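Local coordinates for putative ATP-grasp superfamily protein (Archaeoglobus fulgidus, PDB 3DF7) that is of unknown function but has an ATP-grasp-like domain that probably binds ATP and perhaps a metal ion, at residues A[219-233]-A[242-256]. Residues are numbered along the deposited sequence; the frame is centred on the assembly and turned at random.
Sequences AVECVEGLNGYVGVD and VIEINARLTTPVVAF
Gly-231 and Asn-246 pair through both backbone N-H groups in the antiparallel hairpin of strands 228-236 and 240-246, which is interrupted by a classic beta bulge that sets both Ile-243 and Glu-244 opposite Asp-233. There Ile-243 N bonds to Asp-233 O at 2.8 Å, while the bond from Glu-244 N to the same oxygen is weak. The Asp-233 and Glu-244 carboxylates run alongside each other, their planes turned 36° apart. Asp-233 OD2 and Glu-244 OE2, of like charge, come within 3.8 Å, and a water donating to both oxygens probably eases the repulsion. Past the end of strand 240-246, the chain at 248-250 runs along the ring of Tyr-229, whose CG is anti to the backbone N (chi1 178°): Arg-248 O meets the ring edge in plane, 3.3 Å from Tyr-229 CD2, and the Leu-249 side chain crosses at about a right angle, its CD2 3.6 Å from Tyr-229 CG. Tyr-229 OH and Thr-250 OG1 are hydrogen-bonded at 2.6 Å. A leucine in place of Tyr-229 would probably leave Thr-250 OG1 without this mate and open a gap beside Phe-256. On the other sheet face, Ile-245 CG2 packs 3.7 Å from Val-230 CG1, and Ile-245 CD1 reaches Ala-219 of helix 206-220. Helices 102-108 and 111-118 also touch Ile-245; strand 228-236 pairs onward with strand 168-176, whose Ser-173 bonds Tyr-229 OH, so strand 240-246 forms one edge of the probable ATP-grasp domain's large antiparallel sheet.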
loop_
_atom_site.group_PDB
_atom_site.type_symbol
_atom_site.label_atom_id
_atom_site.label_comp_id
_atom_site.label_asym_id
_atom_site.label_seq_id
_atom_site.Cartn_x
_atom_site.Cartn_y
_atom_site.Cartn_z
ATOM N N ALA A 219 -0.601 -15.614 4.467
ATOM C CA ALA A 219 -1.128 -15.148 3.188
ATOM C C ALA A 219 -0.039 -14.839 2.166
ATOM O O ALA A 219 -0.103 -15.299 1.024
ATOM C CB ALA A 219 -2.000 -13.906 3.403
ATOM N N VAL A 220 0.958 -14.054 2.567
ATOM C CA VAL A 220 2.021 -13.688 1.637
ATOM C C VAL A 220 2.894 -14.865 1.227
ATOM O O VAL A 220 3.435 -14.884 0.129
ATOM C CB VAL A 220 2.919 -12.550 2.196
ATOM C CG1 VAL A 220 2.081 -11.280 2.395
ATOM C CG2 VAL A 220 3.566 -12.971 3.495
ATOM N N GLU A 221 3.027 -15.860 2.095
ATOM C CA GLU A 221 3.848 -17.009 1.744
ATOM C C GLU A 221 3.197 -17.823 0.623
ATOM O O GLU A 221 3.840 -18.683 0.020
ATOM C CB GLU A 221 4.116 -17.861 2.989
ATOM C CG GLU A 221 4.793 -17.040 4.087
ATOM C CD GLU A 221 5.545 -17.869 5.102
ATOM O OE1 GLU A 221 4.918 -18.723 5.761
ATOM O OE2 GLU A 221 6.770 -17.658 5.247
ATOM N N CYS A 222 1.931 -17.521 0.332
ATOM C CA CYS A 222 1.181 -18.200 -0.730
ATOM C C CYS A 222 1.525 -17.670 -2.114
ATOM O O CYS A 222 1.425 -18.394 -3.103
ATOM C CB CYS A 222 -0.330 -18.009 -0.553
ATOM S SG CYS A 222 -1.076 -18.858 0.824
ATOM N N VAL A 223 1.918 -16.404 -2.180
ATOM C CA VAL A 223 2.209 -15.761 -3.456
ATOM C C VAL A 223 3.685 -15.592 -3.790
ATOM O O VAL A 223 4.357 -14.704 -3.261
ATOM C CB VAL A 223 1.540 -14.371 -3.513
ATOM C CG1 VAL A 223 1.582 -13.828 -4.932
ATOM C CG2 VAL A 223 0.108 -14.462 -3.003
ATOM N N GLU A 224 4.182 -16.432 -4.690
ATOM C CA GLU A 224 5.581 -16.350 -5.098
ATOM C C GLU A 224 5.805 -15.041 -5.844
ATOM O O GLU A 224 4.981 -14.641 -6.662
ATOM C CB GLU A 224 5.945 -17.524 -6.009
ATOM C CG GLU A 224 6.007 -18.866 -5.305
ATOM C CD GLU A 224 4.711 -19.221 -4.595
ATOM O OE1 GLU A 224 3.634 -19.121 -5.228
ATOM O OE2 GLU A 224 4.771 -19.606 -3.405
ATOM N N GLY A 225 6.914 -14.372 -5.554
ATOM C CA GLY A 225 7.201 -13.119 -6.228
ATOM C C GLY A 225 7.089 -11.893 -5.340
ATOM O O GLY A 225 7.668 -10.856 -5.645
ATOM N N LEU A 226 6.337 -11.991 -4.248
ATOM C CA LEU A 226 6.214 -10.847 -3.355
ATOM C C LEU A 226 7.611 -10.583 -2.832
ATOM O O LEU A 226 8.368 -11.511 -2.573
ATOM C CB LEU A 226 5.258 -11.145 -2.197
ATOM C CG LEU A 226 3.795 -11.261 -2.624
ATOM C CD1 LEU A 226 2.928 -11.560 -1.415
ATOM C CD2 LEU A 226 3.357 -9.950 -3.284
ATOM N N ASN A 227 7.953 -9.313 -2.686
ATOM C CA ASN A 227 9.277 -8.938 -2.228
ATOM C C ASN A 227 9.257 -7.506 -1.721
ATOM O O ASN A 227 8.566 -6.660 -2.281
ATOM C CB ASN A 227 10.269 -9.074 -3.388
ATOM C CG ASN A 227 11.642 -8.527 -3.053
ATOM O OD1 ASN A 227 12.052 -7.477 -3.563
ATOM N ND2 ASN A 227 12.362 -9.232 -2.194
ATOM N N GLY A 228 10.011 -7.245 -0.658
ATOM C CA GLY A 228 10.065 -5.905 -0.101
ATOM C C GLY A 228 8.863 -5.613 0.773
ATOM O O GLY A 228 8.343 -6.503 1.446
ATOM N N TYR A 229 8.411 -4.364 0.761
ATOM C CA TYR A 229 7.260 -3.982 1.565
ATOM C C TYR A 229 5.958 -4.454 0.931
ATOM O O TYR A 229 5.683 -4.181 -0.238
ATOM C CB TYR A 229 7.203 -2.460 1.740
ATOM C CG TYR A 229 6.007 -1.989 2.537
ATOM C CD1 TYR A 229 6.123 -1.675 3.892
ATOM C CD2 TYR A 229 4.753 -1.862 1.935
ATOM C CE1 TYR A 229 5.020 -1.243 4.625
ATOM C CE2 TYR A 229 3.647 -1.435 2.659
ATOM C CZ TYR A 229 3.789 -1.125 4.002
ATOM O OH TYR A 229 2.700 -0.682 4.716
ATOM N N VAL A 230 5.155 -5.153 1.726
ATOM C CA VAL A 230 3.863 -5.649 1.278
ATOM C C VAL A 230 2.844 -5.373 2.374
ATOM O O VAL A 230 3.122 -5.578 3.556
ATOM C CB VAL A 230 3.901 -7.176 1.000
ATOM C CG1 VAL A 230 2.496 -7.678 0.637
ATOM C CG2 VAL A 230 4.878 -7.473 -0.133
ATOM N N GLY A 231 1.677 -4.879 1.982
ATOM C CA GLY A 231 0.639 -4.606 2.957
ATOM C C GLY A 231 -0.463 -5.642 2.838
ATOM O O GLY A 231 -0.825 -6.033 1.729
ATOM N N VAL A 232 -0.987 -6.108 3.968
ATOM C CA VAL A 232 -2.071 -7.090 3.939
ATOM C C VAL A 232 -3.271 -6.552 4.707
ATOM O O VAL A 232 -3.158 -6.253 5.896
ATOM C CB VAL A 232 -1.653 -8.430 4.586
ATOM C CG1 VAL A 232 -2.808 -9.434 4.503
ATOM C CG2 VAL A 232 -0.419 -8.981 3.890
ATOM N N ASP A 233 -4.411 -6.423 4.033
ATOM C CA ASP A 233 -5.622 -5.930 4.681
ATOM C C ASP A 233 -6.362 -7.093 5.329
ATOM O O ASP A 233 -6.594 -8.127 4.699
ATOM C CB ASP A 233 -6.546 -5.238 3.678
ATOM C CG ASP A 233 -6.072 -3.846 3.303
ATOM O OD1 ASP A 233 -5.147 -3.323 3.965
ATOM O OD2 ASP A 233 -6.634 -3.275 2.346
ATOM N N VAL A 242 -8.370 -12.507 5.693
ATOM C CA VAL A 242 -7.536 -11.763 4.753
ATOM C C VAL A 242 -8.416 -11.241 3.623
ATOM O O VAL A 242 -9.064 -12.012 2.907
ATOM C CB VAL A 242 -6.415 -12.651 4.173
ATOM C CG1 VAL A 242 -5.660 -11.910 3.086
ATOM C CG2 VAL A 242 -5.456 -13.051 5.284
ATOM N N ILE A 243 -8.424 -9.922 3.469
ATOM C CA ILE A 243 -9.246 -9.254 2.468
ATOM C C ILE A 243 -8.497 -8.828 1.208
ATOM O O ILE A 243 -9.023 -8.922 0.095
ATOM C CB ILE A 243 -9.883 -7.978 3.065
ATOM C CG1 ILE A 243 -10.479 -8.281 4.444
ATOM C CG2 ILE A 243 -10.950 -7.436 2.115
ATOM C CD1 ILE A 243 -11.578 -9.323 4.426
ATOM N N GLU A 244 -7.269 -8.353 1.379
ATOM C CA GLU A 244 -6.515 -7.865 0.238
ATOM C C GLU A 244 -5.018 -7.855 0.498
ATOM O O GLU A 244 -4.575 -7.816 1.644
ATOM C CB GLU A 244 -7.005 -6.443 -0.081
ATOM C CG GLU A 244 -6.264 -5.708 -1.176
ATOM C CD GLU A 244 -6.906 -4.367 -1.497
ATOM O OE1 GLU A 244 -8.118 -4.348 -1.804
ATOM O OE2 GLU A 244 -6.202 -3.336 -1.447
ATOM N N ILE A 245 -4.242 -7.910 -0.578
ATOM C CA ILE A 245 -2.794 -7.864 -0.473
ATOM C C ILE A 245 -2.296 -6.773 -1.405
ATOM O O ILE A 245 -2.482 -6.854 -2.618
ATOM C CB ILE A 245 -2.126 -9.198 -0.877
ATOM C CG1 ILE A 245 -2.468 -10.288 0.142
ATOM C CG2 ILE A 245 -0.614 -9.010 -0.958
ATOM C CD1 ILE A 245 -1.835 -11.638 -0.175
ATOM N N ASN A 246 -1.683 -5.742 -0.830
ATOM C CA ASN A 246 -1.144 -4.646 -1.621
ATOM C C ASN A 246 0.353 -4.870 -1.748
ATOM O O ASN A 246 1.100 -4.696 -0.782
ATOM C CB ASN A 246 -1.422 -3.307 -0.935
ATOM C CG ASN A 246 -2.903 -3.011 -0.826
ATOM O OD1 ASN A 246 -3.585 -2.804 -1.833
ATOM N ND2 ASN A 246 -3.413 -2.996 0.397
ATOM N N ALA A 247 0.782 -5.291 -2.935
ATOM C CA ALA A 247 2.192 -5.557 -3.188
ATOM C C ALA A 247 2.871 -4.247 -3.567
ATOM O O ALA A 247 3.403 -4.105 -4.662
ATOM C CB ALA A 247 2.338 -6.580 -4.314
ATOM N N ARG A 248 2.844 -3.300 -2.635
ATOM C CA ARG A 248 3.416 -1.973 -2.837
ATOM C C ARG A 248 3.297 -1.233 -1.516
ATOM O O ARG A 248 2.600 -1.684 -0.609
ATOM C CB ARG A 248 2.596 -1.202 -3.873
ATOM C CG ARG A 248 1.116 -1.094 -3.478
ATOM C CD ARG A 248 0.356 -0.073 -4.315
ATOM N NE ARG A 248 -1.087 -0.105 -4.059
ATOM C CZ ARG A 248 -1.696 0.474 -3.029
ATOM N NH1 ARG A 248 -1.001 1.152 -2.123
ATOM N NH2 ARG A 248 -3.013 0.382 -2.907
ATOM N N LEU A 249 3.953 -0.084 -1.413
ATOM C CA LEU A 249 3.849 0.716 -0.202
ATOM C C LEU A 249 2.380 1.066 0.006
ATOM O O LEU A 249 1.631 1.206 -0.962
ATOM C CB LEU A 249 4.635 2.017 -0.344
ATOM C CG LEU A 249 6.154 1.929 -0.450
ATOM C CD1 LEU A 249 6.747 3.336 -0.369
ATOM C CD2 LEU A 249 6.696 1.069 0.672
ATOM N N THR A 250 1.969 1.191 1.265
ATOM C CA THR A 250 0.598 1.564 1.594
ATOM C C THR A 250 0.679 2.797 2.492
ATOM O O THR A 250 1.701 3.033 3.143
ATOM C CB THR A 250 -0.171 0.409 2.297
ATOM O OG1 THR A 250 0.527 0.005 3.477
ATOM C CG2 THR A 250 -0.316 -0.784 1.352
ATOM N N THR A 251 -0.393 3.585 2.517
ATOM C CA THR A 251 -0.429 4.833 3.276
ATOM C C THR A 251 0.088 4.831 4.721
ATOM O O THR A 251 0.755 5.783 5.142
ATOM C CB THR A 251 -1.852 5.438 3.238
ATOM O OG1 THR A 251 -2.301 5.496 1.875
ATOM C CG2 THR A 251 -1.852 6.854 3.807
ATOM N N PRO A 252 -0.200 3.774 5.499
ATOM C CA PRO A 252 0.281 3.741 6.889
ATOM C C PRO A 252 1.794 3.962 7.034
ATOM O O PRO A 252 2.286 4.332 8.103
ATOM C CB PRO A 252 -0.154 2.358 7.366
ATOM C CG PRO A 252 -1.435 2.133 6.603
ATOM C CD PRO A 252 -1.053 2.604 5.211
ATOM N N VAL A 253 2.527 3.731 5.949
ATOM C CA VAL A 253 3.971 3.902 5.956
ATOM C C VAL A 253 4.396 5.339 6.273
ATOM O O VAL A 253 5.457 5.563 6.850
ATOM C CB VAL A 253 4.588 3.496 4.589
ATOM C CG1 VAL A 253 4.322 4.578 3.535
ATOM C CG2 VAL A 253 6.064 3.256 4.741
ATOM N N VAL A 254 3.571 6.311 5.898
ATOM C CA VAL A 254 3.921 7.706 6.144
ATOM C C VAL A 254 4.080 8.015 7.631
ATOM O O VAL A 254 4.784 8.950 7.999
ATOM C CB VAL A 254 2.872 8.678 5.537
ATOM C CG1 VAL A 254 2.679 8.367 4.056
ATOM C CG2 VAL A 254 1.552 8.582 6.288
ATOM N N ALA A 255 3.438 7.227 8.485
ATOM C CA ALA A 255 3.520 7.459 9.927
ATOM C C ALA A 255 4.720 6.811 10.617
ATOM O O ALA A 255 4.992 7.098 11.783
ATOM C CB ALA A 255 2.232 6.981 10.594
ATOM N N PHE A 256 5.453 5.960 9.907
ATOM C CA PHE A 256 6.580 5.262 10.524
ATOM C C PHE A 256 7.641 6.121 11.221
ATOM O O PHE A 256 8.036 5.811 12.346
ATOM C CB PHE A 256 7.233 4.329 9.498
ATOM C CG PHE A 256 6.385 3.125 9.132
ATOM C CD1 PHE A 256 5.077 2.997 9.592
ATOM C CD2 PHE A 256 6.906 2.119 8.321
ATOM C CE1 PHE A 256 4.300 1.882 9.250
ATOM C CE2 PHE A 256 6.139 1.003 7.974
ATOM C CZ PHE A 256 4.832 0.886 8.442
HETATM O O HOH W 1 -5.532 -1.511 0.823
#